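TbpB (Actinobacillus pleuropneumoniae, PDB 3HOL) binds host transferrin as part of the bacterial transferrin receptor and so probably helps the pathogen acquire iron. Local coordinates at residues Glu176-Phe179 with Ala180-Lys183. Residues are numbered along the deposited sequence; the frame is centred on the assembly and turned at random.
Sequences EVDF and ATKK
Asp178 and Lys183 close a tight beta hairpin as an antiparallel hydrogen-bonded pair: Asp178 N donates to Lys183 O at 2.9 Å, and Lys183 N returns a longer bond to Asp178 O at 3.3 Å. The turn through Phe179-Thr181 ends in a G1 beta bulge, where Lys182, with a positive phi of 56°, shares the place opposite Asp178 with Lys183. The hairpin links strands 171-178 and 183-190 of a beta barrel. With CG anti to the backbone N (chi1 -173°), the Asp178 carboxylate leans over the start of the turn, where OD1 accepts weak hydrogen bonds from Ala180 N at 3.0 Å and from Thr181 N. The Thr181 side chain crosses that of Asp178 at about a right angle; its OG1 lies 3.3 Å from Asp178 CB and donates a weak hydrogen bond to Asp178 O. Lys183 extends from the same face of the sheet as Asp178, and its NZ forms a salt bridge with Asp201. Phe179 turns its ring inward against Phe238 and Tyr122, and Val177 CG1 sits over the centre of one ring face, 3.4 Å above its plane. At the ring edge, in its plane, a water donates to Phe179 O at 2.8 Å and accepts from Lys182 NZ at 2.9 Å, the lysine chain bending at its last torsion (chi4 -77°).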
loop_
_atom_site.group_PDB
_atom_site.type_symbol
_atom_site.label_atom_id
_atom_site.label_comp_id
_atom_site.label_asym_id
_atom_site.label_seq_id
_atom_site.Cartn_x
_atom_site.Cartn_y
_atom_site.Cartn_z
ATOM N N GLU A 176 10.250 -15.972 8.774
ATOM C CA GLU A 176 10.656 -15.302 10.009
ATOM C C GLU A 176 11.051 -13.888 9.671
ATOM O O GLU A 176 11.941 -13.668 8.867
ATOM C CB GLU A 176 11.835 -16.053 10.663
ATOM C CG GLU A 176 12.354 -15.368 11.900
ATOM C CD GLU A 176 13.699 -15.965 12.362
ATOM O OE1 GLU A 176 13.639 -16.977 13.068
ATOM O OE2 GLU A 176 14.792 -15.454 11.988
ATOM N N VAL A 177 10.381 -12.913 10.281
ATOM C CA VAL A 177 10.637 -11.511 9.953
ATOM C C VAL A 177 11.316 -10.833 11.150
ATOM O O VAL A 177 10.773 -10.811 12.267
ATOM C CB VAL A 177 9.356 -10.736 9.537
ATOM C CG1 VAL A 177 9.697 -9.248 9.187
ATOM C CG2 VAL A 177 8.689 -11.442 8.307
ATOM N N ASP A 178 12.489 -10.260 10.882
ATOM C CA ASP A 178 13.168 -9.423 11.870
ATOM C C ASP A 178 12.871 -7.982 11.503
ATOM O O ASP A 178 13.479 -7.439 10.576
ATOM C CB ASP A 178 14.677 -9.712 11.880
ATOM C CG ASP A 178 15.422 -8.981 13.043
ATOM O OD1 ASP A 178 14.928 -7.960 13.557
ATOM O OD2 ASP A 178 16.516 -9.451 13.428
ATOM N N PHE A 179 11.891 -7.374 12.181
ATOM C CA PHE A 179 11.509 -6.015 11.828
ATOM C C PHE A 179 12.603 -4.979 12.170
ATOM O O PHE A 179 12.671 -3.899 11.549
ATOM C CB PHE A 179 10.138 -5.655 12.448
ATOM C CG PHE A 179 8.962 -6.353 11.743
ATOM C CD1 PHE A 179 8.435 -7.556 12.240
ATOM C CD2 PHE A 179 8.426 -5.824 10.568
ATOM C CE1 PHE A 179 7.339 -8.211 11.569
ATOM C CE2 PHE A 179 7.354 -6.446 9.890
ATOM C CZ PHE A 179 6.824 -7.660 10.370
ATOM N N ALA A 180 13.470 -5.337 13.123
ATOM C CA ALA A 180 14.570 -4.450 13.498
ATOM C C ALA A 180 15.549 -4.291 12.359
ATOM O O ALA A 180 16.062 -3.186 12.160
ATOM C CB ALA A 180 15.303 -4.937 14.811
ATOM N N THR A 181 15.799 -5.359 11.598
ATOM C CA THR A 181 16.708 -5.279 10.471
ATOM C C THR A 181 16.021 -5.156 9.078
ATOM O O THR A 181 16.710 -5.000 8.068
ATOM C CB THR A 181 17.623 -6.473 10.450
ATOM O OG1 THR A 181 16.831 -7.661 10.396
ATOM C CG2 THR A 181 18.457 -6.521 11.737
ATOM N N LYS A 182 14.689 -5.224 9.047
ATOM C CA LYS A 182 13.904 -5.245 7.807
ATOM C C LYS A 182 14.324 -6.394 6.880
ATOM O O LYS A 182 14.482 -6.225 5.654
ATOM C CB LYS A 182 13.947 -3.873 7.115
ATOM C CG LYS A 182 13.195 -2.816 7.963
ATOM C CD LYS A 182 12.959 -1.502 7.187
ATOM C CE LYS A 182 12.277 -0.436 8.052
ATOM N NZ LYS A 182 10.776 -0.662 8.244
ATOM N N LYS A 183 14.539 -7.558 7.500
ATOM C CA LYS A 183 14.922 -8.795 6.808
ATOM C C LYS A 183 13.906 -9.878 7.007
ATOM O O LYS A 183 13.324 -9.992 8.083
ATOM C CB LYS A 183 16.269 -9.309 7.370
ATOM C CG LYS A 183 17.435 -8.406 7.046
ATOM C CD LYS A 183 17.717 -8.353 5.570
ATOM C CE LYS A 183 18.986 -7.482 5.264
ATOM N NZ LYS A 183 19.336 -7.591 3.800
HETATM O O HOH W 1 10.519 -2.837 10.108
#